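Local coordinates for Endonuclease/exonuclease/phosphatase (Leptotrichia buccalis C-1013-b, PDB 3TEB), which probably works as a metal-dependent endonuclease or exonuclease of the DNase I-like endonuclease/exonuclease/phosphatase family, at residues 207-215 with 254-262; 4-15 with 33-44. All blocks are in the same frame, centred on the assembly; numbering follows the deposited sequence.

Contact 1. Residues 207-215 with 254-262; sequences DDGITVDKS and VSDHFGIEV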
loop_
_atom_site.group_PDB
_atom_site.type_symbol
_atom_site.label_atom_id
_atom_site.label_comp_id
_atom_site.label_asym_id
_atom_site.label_seq_id
_atom_site.Cartn_x
_atom_site.Cartn_y
_atom_site.Cartn_z
ATOM N N ASP A 207 -6.811 -17.700 -0.453
ATOM C CA ASP A 207 -8.049 -17.755 0.317
ATOM C C ASP A 207 -9.120 -16.991 -0.468
ATOM O O ASP A 207 -8.905 -16.661 -1.641
ATOM C CB ASP A 207 -7.839 -17.160 1.719
ATOM C CG ASP A 207 -7.255 -15.729 1.691
ATOM O OD1 ASP A 207 -7.181 -15.097 0.597
ATOM O OD2 ASP A 207 -6.873 -15.237 2.786
ATOM N N ASP A 208 -10.258 -16.706 0.171
ATOM C CA ASP A 208 -11.370 -15.979 -0.469
ATOM C C ASP A 208 -11.034 -14.551 -0.926
ATOM O O ASP A 208 -11.718 -13.989 -1.787
ATOM C CB ASP A 208 -12.595 -15.964 0.447
ATOM C CG ASP A 208 -12.324 -15.307 1.795
ATOM O OD1 ASP A 208 -11.337 -14.538 1.935
ATOM O OD2 ASP A 208 -13.126 -15.568 2.719
ATOM N N GLY A 209 -9.993 -13.978 -0.325
ATOM C CA GLY A 209 -9.428 -12.718 -0.766
ATOM C C GLY A 209 -10.098 -11.447 -0.279
ATOM O O GLY A 209 -9.697 -10.357 -0.680
ATOM N N ILE A 210 -11.105 -11.580 0.581
ATOM C CA ILE A 210 -11.845 -10.445 1.147
ATOM C C ILE A 210 -10.938 -9.522 1.965
ATOM O O ILE A 210 -10.259 -9.989 2.883
ATOM C CB ILE A 210 -13.020 -10.968 2.030
ATOM C CG1 ILE A 210 -13.990 -11.810 1.187
ATOM C CG2 ILE A 210 -13.764 -9.831 2.765
ATOM C CD1 ILE A 210 -14.455 -11.137 -0.115
ATOM N N THR A 211 -10.926 -8.226 1.636
ATOM C CA THR A 211 -10.105 -7.246 2.377
ATOM C C THR A 211 -10.874 -6.243 3.237
ATOM O O THR A 211 -10.295 -5.609 4.113
ATOM C CB THR A 211 -9.111 -6.454 1.475
ATOM O OG1 THR A 211 -9.810 -5.807 0.404
ATOM C CG2 THR A 211 -8.049 -7.364 0.917
ATOM N N VAL A 212 -12.161 -6.078 2.970
ATOM C CA VAL A 212 -13.012 -5.222 3.789
ATOM C C VAL A 212 -14.241 -6.022 4.169
ATOM O O VAL A 212 -14.865 -6.641 3.309
ATOM C CB VAL A 212 -13.436 -3.944 3.043
ATOM C CG1 VAL A 212 -14.259 -3.040 3.946
ATOM C CG2 VAL A 212 -12.221 -3.201 2.538
ATOM N N ASP A 213 -14.570 -6.020 5.456
ATOM C CA ASP A 213 -15.727 -6.741 5.973
ATOM C C ASP A 213 -16.510 -5.784 6.864
ATOM O O ASP A 213 -15.959 -5.235 7.810
ATOM C CB ASP A 213 -15.244 -7.963 6.762
ATOM C CG ASP A 213 -16.377 -8.886 7.211
ATOM O OD1 ASP A 213 -17.521 -8.428 7.438
ATOM O OD2 ASP A 213 -16.095 -10.095 7.360
ATOM N N LYS A 214 -17.785 -5.567 6.558
ATOM C CA LYS A 214 -18.609 -4.676 7.380
ATOM C C LYS A 214 -19.688 -5.434 8.177
ATOM O O LYS A 214 -20.884 -5.326 7.883
ATOM C CB LYS A 214 -19.232 -3.562 6.530
ATOM C CG LYS A 214 -18.233 -2.650 5.851
ATOM C CD LYS A 214 -18.945 -1.463 5.212
ATOM C CE LYS A 214 -18.087 -0.780 4.140
ATOM N NZ LYS A 214 -17.058 0.153 4.696
ATOM N N SER A 215 -19.261 -6.195 9.185
ATOM C CA SER A 215 -20.182 -6.953 10.027
ATOM C C SER A 215 -20.754 -6.069 11.135
ATOM O O SER A 215 -20.089 -5.144 11.609
ATOM C CB SER A 215 -19.475 -8.163 10.632
ATOM O OG SER A 215 -18.822 -8.906 9.622
ATOM N N VAL A 254 -5.985 -4.668 12.664
ATOM C CA VAL A 254 -5.205 -3.449 12.970
ATOM C C VAL A 254 -5.707 -2.190 12.270
ATOM O O VAL A 254 -5.187 -1.097 12.492
ATOM C CB VAL A 254 -3.698 -3.601 12.657
ATOM C CG1 VAL A 254 -3.115 -4.778 13.409
ATOM C CG2 VAL A 254 -3.459 -3.724 11.154
ATOM N N SER A 255 -6.717 -2.348 11.427
ATOM C CA SER A 255 -7.269 -1.232 10.688
ATOM C C SER A 255 -8.749 -1.452 10.371
ATOM O O SER A 255 -9.378 -2.360 10.912
ATOM C CB SER A 255 -6.474 -1.068 9.408
ATOM O OG SER A 255 -6.950 0.033 8.669
ATOM N N ASP A 256 -9.311 -0.607 9.509
ATOM C CA ASP A 256 -10.656 -0.840 8.983
ATOM C C ASP A 256 -10.627 -1.597 7.648
ATOM O O ASP A 256 -11.677 -1.892 7.072
ATOM C CB ASP A 256 -11.489 0.458 8.912
ATOM C CG ASP A 256 -10.930 1.495 7.939
ATOM O OD1 ASP A 256 -9.835 1.306 7.345
ATOM O OD2 ASP A 256 -11.606 2.533 7.767
ATOM N N HIS A 257 -9.412 -1.891 7.171
ATOM C CA HIS A 257 -9.154 -2.777 6.034
ATOM C C HIS A 257 -8.261 -3.889 6.547
ATOM O O HIS A 257 -7.474 -3.662 7.465
ATOM C CB HIS A 257 -8.345 -2.047 4.963
ATOM C CG HIS A 257 -9.129 -1.076 4.138
ATOM N ND1 HIS A 257 -9.167 -1.140 2.762
ATOM C CD2 HIS A 257 -9.867 0.007 4.488
ATOM C CE1 HIS A 257 -9.915 -0.153 2.300
ATOM N NE2 HIS A 257 -10.346 0.561 3.327
ATOM N N PHE A 258 -8.353 -5.081 5.958
ATOM C CA PHE A 258 -7.356 -6.121 6.222
ATOM C C PHE A 258 -6.213 -5.988 5.217
ATOM O O PHE A 258 -6.355 -5.340 4.165
ATOM C CB PHE A 258 -7.948 -7.523 6.133
ATOM C CG PHE A 258 -9.283 -7.676 6.797
ATOM C CD1 PHE A 258 -9.543 -7.091 8.038
ATOM C CD2 PHE A 258 -10.283 -8.438 6.193
ATOM C CE1 PHE A 258 -10.784 -7.246 8.647
ATOM C CE2 PHE A 258 -11.516 -8.601 6.796
ATOM C CZ PHE A 258 -11.770 -8.005 8.021
ATOM N N GLY A 259 -5.078 -6.598 5.538
ATOM C CA GLY A 259 -3.910 -6.500 4.667
ATOM C C GLY A 259 -3.772 -7.703 3.764
ATOM O O GLY A 259 -4.330 -8.760 4.052
ATOM N N ILE A 260 -3.034 -7.539 2.669
ATOM C CA ILE A 260 -2.716 -8.635 1.760
ATOM C C ILE A 260 -1.243 -8.939 1.861
ATOM O O ILE A 260 -0.395 -8.044 1.907
ATOM C CB ILE A 260 -3.060 -8.309 0.287
ATOM C CG1 ILE A 260 -4.561 -8.163 0.099
ATOM C CG2 ILE A 260 -2.561 -9.399 -0.650
ATOM C CD1 ILE A 260 -4.910 -7.534 -1.213
ATOM N N GLU A 261 -0.965 -10.229 1.868
ATOM C CA GLU A 261 0.347 -10.751 2.086
ATOM C C GLU A 261 0.617 -11.745 0.950
ATOM O O GLU A 261 -0.079 -12.750 0.808
ATOM C CB GLU A 261 0.340 -11.418 3.452
ATOM C CG GLU A 261 1.578 -12.184 3.826
ATOM C CD GLU A 261 1.308 -13.261 4.891
ATOM O OE1 GLU A 261 2.294 -13.920 5.316
ATOM O OE2 GLU A 261 0.127 -13.459 5.291
ATOM N N VAL A 262 1.627 -11.452 0.136
ATOM C CA VAL A 262 1.878 -12.185 -1.105
ATOM C C VAL A 262 3.313 -12.708 -1.145
ATOM O O VAL A 262 4.245 -11.994 -0.763
ATOM C CB VAL A 262 1.611 -11.261 -2.332
ATOM C CG1 VAL A 262 2.208 -11.820 -3.587
ATOM C CG2 VAL A 262 0.127 -11.056 -2.532
#
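Thr-211 and Val-212 lie against His-257, Phe-258 and Ile-260, and the closely packed part of this contact is built around one backbone hydrogen bond. Phe-258 N donates to Thr-211 O at 2.7 Å, almost straight (174° at the hydrogen). Flanking it, the CG2 methyl of Thr-211 reaches CG1 of Ile-260 at 3.7 Å, while the CG2 methyl of Val-212 sits over one face of the His-257 ring, 3.9 Å from the centroid and shifted toward the ND1 and CE1 side. CG1 of Val-212 is anti to the backbone N (chi1 -177°), which leaves CG2 beside that N and turned onto the imidazole. The Phe-258 ring belongs to the packed part too: its CZ touches CB of Asp-213 at 3.7 Å, and Ile-210 O lies at its edge, 3.7 Å from CD2. The polar ends are held from outside: His-257 ND1 is hydrogen-bonded to Asp-229, and Thr-211 OG1 to Leu-228 N and to the same aspartate, an aspartate-histidine pairing like that of DNase I-like nucleases, where the Ser-Asp-His sequence of 255-257 is a familiar signature.

The loose side begins at the Asp-213 carboxylate, which is met from above its plane by OG of Ser-215; this serine, like Lys-214, is exposed and poorly ordered. At the opposite end of 207-215, exposed Asp-208 closes an Asx turn by accepting from Ile-210 N.

The contact bridges two sheets. Thr-211 and Val-212 form a classic beta bulge opposite Lys-226 of strand 225-233, whereas Ile-260 belongs to strand 259-264 and packs on Thr-8 of strand 4-10; on its other flank, strand 239-245 receives Phe-258 through Val-244.

Contact 2. Residues 4-15 with 33-44; sequences MKILTVNVHAWL and KQYDVIAMQEVN. With MG (magnesium ion), chain C.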
loop_
_atom_site.group_PDB
_atom_site.type_symbol
_atom_site.label_atom_id
_atom_site.label_comp_id
_atom_site.label_asym_id
_atom_site.label_seq_id
_atom_site.Cartn_x
_atom_site.Cartn_y
_atom_site.Cartn_z
HETATM N N MSE A 4 10.511 -13.852 -2.217
HETATM C CA MSE A 4 10.304 -12.526 -1.655
HETATM C C MSE A 4 8.856 -12.384 -1.154
HETATM O O MSE A 4 7.916 -12.740 -1.866
HETATM C CB MSE A 4 10.678 -11.478 -2.707
HETATM C CG MSE A 4 10.274 -10.055 -2.384
HETATM SE SE MSE A 4 10.844 -8.802 -3.761
HETATM C CE MSE A 4 12.440 -8.049 -2.905
ATOM N N LYS A 5 8.695 -11.885 0.074
ATOM C CA LYS A 5 7.378 -11.702 0.698
ATOM C C LYS A 5 7.000 -10.225 0.797
ATOM O O LYS A 5 7.752 -9.402 1.316
ATOM C CB LYS A 5 7.324 -12.362 2.084
ATOM C CG LYS A 5 7.650 -13.859 2.083
ATOM C CD LYS A 5 8.171 -14.368 3.432
ATOM C CE LYS A 5 7.029 -14.860 4.339
ATOM N NZ LYS A 5 7.497 -15.447 5.641
ATOM N N ILE A 6 5.811 -9.917 0.297
ATOM C CA ILE A 6 5.284 -8.564 0.211
ATOM C C ILE A 6 4.028 -8.430 1.094
ATOM O O ILE A 6 3.254 -9.382 1.206
ATOM C CB ILE A 6 4.871 -8.296 -1.233
ATOM C CG1 ILE A 6 6.058 -7.921 -2.063
ATOM C CG2 ILE A 6 3.904 -7.136 -1.349
ATOM C CD1 ILE A 6 5.595 -7.450 -3.403
ATOM N N LEU A 7 3.822 -7.251 1.696
ATOM C CA LEU A 7 2.603 -6.935 2.446
ATOM C C LEU A 7 2.072 -5.555 2.062
ATOM O O LEU A 7 2.846 -4.610 1.893
ATOM C CB LEU A 7 2.891 -6.981 3.944
ATOM C CG LEU A 7 1.948 -6.285 4.928
ATOM C CD1 LEU A 7 0.658 -7.047 5.091
ATOM C CD2 LEU A 7 2.625 -6.145 6.258
ATOM N N THR A 8 0.754 -5.439 1.920
ATOM C CA THR A 8 0.113 -4.131 1.709
ATOM C C THR A 8 -1.044 -3.942 2.685
ATOM O O THR A 8 -1.837 -4.856 2.900
ATOM C CB THR A 8 -0.384 -3.908 0.245
ATOM O OG1 THR A 8 -0.909 -2.580 0.112
ATOM C CG2 THR A 8 -1.490 -4.899 -0.129
ATOM N N VAL A 9 -1.150 -2.762 3.276
ATOM C CA VAL A 9 -2.159 -2.543 4.298
ATOM C C VAL A 9 -2.531 -1.068 4.418
ATOM O O VAL A 9 -1.672 -0.203 4.592
ATOM C CB VAL A 9 -1.739 -3.193 5.660
ATOM C CG1 VAL A 9 -0.376 -2.726 6.108
ATOM C CG2 VAL A 9 -2.754 -2.933 6.712
ATOM N N ASN A 10 -3.823 -0.793 4.271
ATOM C CA ASN A 10 -4.374 0.532 4.535
ATOM C C ASN A 10 -4.502 0.649 6.038
ATOM O O ASN A 10 -5.282 -0.079 6.643
ATOM C CB ASN A 10 -5.745 0.655 3.880
ATOM C CG ASN A 10 -6.405 1.991 4.141
ATOM O OD1 ASN A 10 -6.409 2.495 5.272
ATOM N ND2 ASN A 10 -6.993 2.572 3.087
ATOM N N VAL A 11 -3.732 1.529 6.662
ATOM C CA VAL A 11 -3.588 1.421 8.119
ATOM C C VAL A 11 -4.547 2.284 8.925
ATOM O O VAL A 11 -4.557 2.222 10.162
ATOM C CB VAL A 11 -2.134 1.641 8.589
ATOM C CG1 VAL A 11 -1.313 0.390 8.317
ATOM C CG2 VAL A 11 -1.527 2.890 7.946
ATOM N N HIS A 12 -5.348 3.072 8.213
ATOM C CA HIS A 12 -6.299 3.990 8.816
ATOM C C HIS A 12 -5.628 4.714 9.992
ATOM O O HIS A 12 -6.169 4.768 11.093
ATOM C CB HIS A 12 -7.545 3.209 9.251
ATOM C CG HIS A 12 -8.786 4.043 9.374
ATOM N ND1 HIS A 12 -9.714 3.848 10.376
ATOM C CD2 HIS A 12 -9.261 5.064 8.618
ATOM C CE1 HIS A 12 -10.705 4.713 10.234
ATOM N NE2 HIS A 12 -10.452 5.466 9.177
ATOM N N ALA A 13 -4.439 5.258 9.749
ATOM C CA ALA A 13 -3.575 5.788 10.809
ATOM C C ALA A 13 -4.197 6.829 11.755
ATOM O O ALA A 13 -4.643 7.889 11.302
ATOM C CB ALA A 13 -2.321 6.356 10.189
ATOM N N TRP A 14 -4.174 6.531 13.060
ATOM C CA TRP A 14 -4.626 7.437 14.140
ATOM C C TRP A 14 -6.120 7.738 14.095
ATOM O O TRP A 14 -6.578 8.788 14.587
ATOM C CB TRP A 14 -3.856 8.764 14.175
ATOM C CG TRP A 14 -2.382 8.656 14.238
ATOM C CD1 TRP A 14 -1.511 9.173 13.347
ATOM C CD2 TRP A 14 -1.586 8.002 15.245
ATOM N NE1 TRP A 14 -0.224 8.889 13.718
ATOM C CE2 TRP A 14 -0.240 8.169 14.881
ATOM C CE3 TRP A 14 -1.881 7.287 16.412
ATOM C CZ2 TRP A 14 0.814 7.655 15.638
ATOM C CZ3 TRP A 14 -0.826 6.779 17.167
ATOM C CH2 TRP A 14 0.501 6.969 16.776
ATOM N N LEU A 15 -6.868 6.817 13.503
ATOM C CA LEU A 15 -8.307 6.937 13.371
ATOM C C LEU A 15 -8.920 5.623 13.822
ATOM O O LEU A 15 -10.112 5.349 13.578
ATOM C CB LEU A 15 -8.691 7.223 11.927
ATOM C CG LEU A 15 -8.093 8.441 11.231
ATOM C CD1 LEU A 15 -8.521 8.414 9.777
ATOM C CD2 LEU A 15 -8.524 9.739 11.891
ATOM N N LYS A 33 7.730 -12.044 10.268
ATOM C CA LYS A 33 7.618 -12.422 8.862
ATOM C C LYS A 33 8.770 -11.920 8.004
ATOM O O LYS A 33 9.092 -12.514 6.961
ATOM C CB LYS A 33 6.261 -11.990 8.302
ATOM C CG LYS A 33 5.129 -12.767 8.949
ATOM C CD LYS A 33 4.090 -13.244 7.955
ATOM C CE LYS A 33 3.457 -14.559 8.424
ATOM N NZ LYS A 33 2.074 -14.722 7.869
ATOM N N GLN A 34 9.396 -10.839 8.465
ATOM C CA GLN A 34 10.574 -10.268 7.815
ATOM C C GLN A 34 10.285 -9.824 6.393
ATOM O O GLN A 34 11.111 -10.005 5.519
ATOM C CB GLN A 34 11.745 -11.268 7.834
ATOM C CG GLN A 34 12.386 -11.438 9.198
ATOM C CD GLN A 34 13.060 -10.166 9.670
ATOM O OE1 GLN A 34 13.881 -9.584 8.958
ATOM N NE2 GLN A 34 12.710 -9.720 10.870
ATOM N N TYR A 35 9.119 -9.233 6.167
ATOM C CA TYR A 35 8.735 -8.803 4.826
ATOM C C TYR A 35 9.829 -7.989 4.131
ATOM O O TYR A 35 10.530 -7.200 4.766
ATOM C CB TYR A 35 7.444 -7.985 4.872
ATOM C CG TYR A 35 6.229 -8.748 5.344
ATOM C CD1 TYR A 35 5.661 -9.750 4.555
ATOM C CD2 TYR A 35 5.635 -8.457 6.569
ATOM C CE1 TYR A 35 4.539 -10.453 4.982
ATOM C CE2 TYR A 35 4.513 -9.144 7.003
ATOM C CZ TYR A 35 3.972 -10.143 6.205
ATOM O OH TYR A 35 2.861 -10.837 6.629
ATOM N N ASP A 36 9.970 -8.188 2.828
ATOM C CA ASP A 36 10.926 -7.422 2.054
ATOM C C ASP A 36 10.417 -6.017 1.824
ATOM O O ASP A 36 11.186 -5.053 1.874
ATOM C CB ASP A 36 11.193 -8.083 0.708
ATOM C CG ASP A 36 11.865 -9.433 0.846
ATOM O OD1 ASP A 36 13.096 -9.503 0.624
ATOM O OD2 ASP A 36 11.170 -10.420 1.184
ATOM N N VAL A 37 9.121 -5.895 1.559
ATOM C CA VAL A 37 8.531 -4.594 1.248
ATOM C C VAL A 37 7.145 -4.456 1.877
ATOM O O VAL A 37 6.288 -5.311 1.677
ATOM C CB VAL A 37 8.432 -4.383 -0.286
ATOM C CG1 VAL A 37 7.629 -3.129 -0.616
ATOM C CG2 VAL A 37 9.817 -4.331 -0.923
ATOM N N ILE A 38 6.929 -3.385 2.636
ATOM C CA ILE A 38 5.603 -3.084 3.165
ATOM C C ILE A 38 5.051 -1.829 2.506
ATOM O O ILE A 38 5.697 -0.774 2.529
ATOM C CB ILE A 38 5.624 -2.884 4.678
ATOM C CG1 ILE A 38 6.051 -4.167 5.397
ATOM C CG2 ILE A 38 4.246 -2.462 5.168
ATOM C CD1 ILE A 38 7.503 -4.194 5.805
ATOM N N ALA A 39 3.871 -1.941 1.899
ATOM C CA ALA A 39 3.220 -0.781 1.297
ATOM C C ALA A 39 2.054 -0.353 2.188
ATOM O O ALA A 39 1.246 -1.177 2.591
ATOM C CB ALA A 39 2.754 -1.093 -0.119
HETATM N N MSE A 40 1.981 0.931 2.517
HETATM C CA MSE A 40 0.964 1.436 3.436
HETATM C C MSE A 40 0.235 2.643 2.877
HETATM O O MSE A 40 0.858 3.530 2.258
HETATM C CB MSE A 40 1.601 1.805 4.759
HETATM C CG MSE A 40 1.971 0.610 5.581
HETATM SE SE MSE A 40 2.825 1.174 7.228
HETATM C CE MSE A 40 4.454 1.907 6.443
ATOM N N GLN A 41 -1.081 2.666 3.092
ATOM C CA GLN A 41 -1.917 3.792 2.709
ATOM C C GLN A 41 -2.626 4.370 3.929
ATOM O O GLN A 41 -2.687 3.741 4.997
ATOM C CB GLN A 41 -2.938 3.383 1.651
ATOM C CG GLN A 41 -2.351 2.678 0.441
ATOM C CD GLN A 41 -2.027 1.218 0.717
ATOM O OE1 GLN A 41 -2.796 0.517 1.389
ATOM N NE2 GLN A 41 -0.884 0.751 0.213
ATOM N N GLU A 42 -3.192 5.563 3.753
ATOM C CA GLU A 42 -3.833 6.307 4.844
ATOM C C GLU A 42 -2.845 6.388 6.027
ATOM O O GLU A 42 -3.168 6.042 7.150
ATOM C CB GLU A 42 -5.232 5.734 5.241
ATOM C CG GLU A 42 -6.337 5.781 4.138
ATOM C CD GLU A 42 -7.797 5.663 4.676
ATOM O OE1 GLU A 42 -8.264 6.565 5.418
ATOM O OE2 GLU A 42 -8.514 4.688 4.339
ATOM N N VAL A 43 -1.622 6.814 5.743
ATOM C CA VAL A 43 -0.613 7.024 6.773
ATOM C C VAL A 43 -0.665 8.494 7.133
ATOM O O VAL A 43 -0.450 9.341 6.271
ATOM C CB VAL A 43 0.801 6.664 6.264
ATOM C CG1 VAL A 43 1.848 7.094 7.256
ATOM C CG2 VAL A 43 0.910 5.177 6.013
ATOM N N ASN A 44 -0.953 8.800 8.396
ATOM C CA ASN A 44 -1.224 10.185 8.807
ATOM C C ASN A 44 -0.201 10.754 9.769
ATOM O O ASN A 44 0.449 10.024 10.525
ATOM C CB ASN A 44 -2.621 10.315 9.441
ATOM C CG ASN A 44 -3.748 9.840 8.528
ATOM O OD1 ASN A 44 -3.839 10.245 7.373
ATOM N ND2 ASN A 44 -4.621 8.988 9.054
HETATM MG MG MG C . -10.137 4.478 5.059
#
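Leu-7 places CB squarely over the centre of the Tyr-35 ring, a CH-pi contact 3.8 Å from the centroid, and its CD2 reaches CE2 of the same ring at 3.6 Å. The opposite face of the phenol is covered by CB of Lys-33, so the ring is clasped between two aliphatic groups. Leu-7 CD2 also meets CG1 of Ile-38. Further along the same face, Val-9 and selenomethionine Met-40 run side by side, CG1 to CG at 4.1 Å, with Val-11 beyond them.

Leu-7 and Val-9 lie on strand 4-10, and Ile-38 and Met-40 on its parallel neighbour 37-41, with Tyr-35 in the link leading into it; the short axes approach to 4.7 Å at 11°. Helix 19-33 makes the crossover, completing a beta-alpha-beta unit; Leu-7 and Val-9 each give an N-H to, and take one back from, residues 37-41. At the start, Asp-36 OD2 extends the pairing by accepting from Lys-5 N at 3.1 Å, while its OD1 is bonded to His-101.

On the sheet's other face the contact turns polar. Gln-41 NE2 donates weakly to Thr-8 OG1, and beyond it Asn-10 meets Glu-42 with amide and carboxylate planes 83° apart. With CG anti to the backbone N (chi1 178°), the Asn-10 amide is directed at the glutamate: ND2 bonds the anti lone pair of OE2 at 2.9 Å, the acceptor lying near the amide plane. OD1 is used separately, taking His-12 N in an Asx turn. Replacing Asn-10 by alanine removes both bonds and would probably leave the Glu-42 carboxylate, still tied to the magnesium ion, without this second anchor and the turn into His-12 less fixed. Glu-42 OE2 also binds the magnesium ion, while OE1 faces the edge of the His-12 ring, whose ND1 is hydrogen-bonded to Glu-16.

In the fold
The two contacts follow one another in series, contact 2 closing near the N-terminus before contact 1 opens, yet their centres are only 12 Å apart. They meet in the seven-stranded mixed sheet, where strand 4-10 lies between 37-46, its parallel partner, and 259-264, its antiparallel one. Contact 1 goes further and ties this sheet to the second one through strand 212-213. Ser-255 OG probably bonds Asn-10 O at the magnesium end, and Lys-33 pairs with Glu-261 nearer the other. Residues from both ends of the chain, Glu-42 and Asp-256 among them, are thereby gathered around one metal site, as in other DNase I-like enzymes.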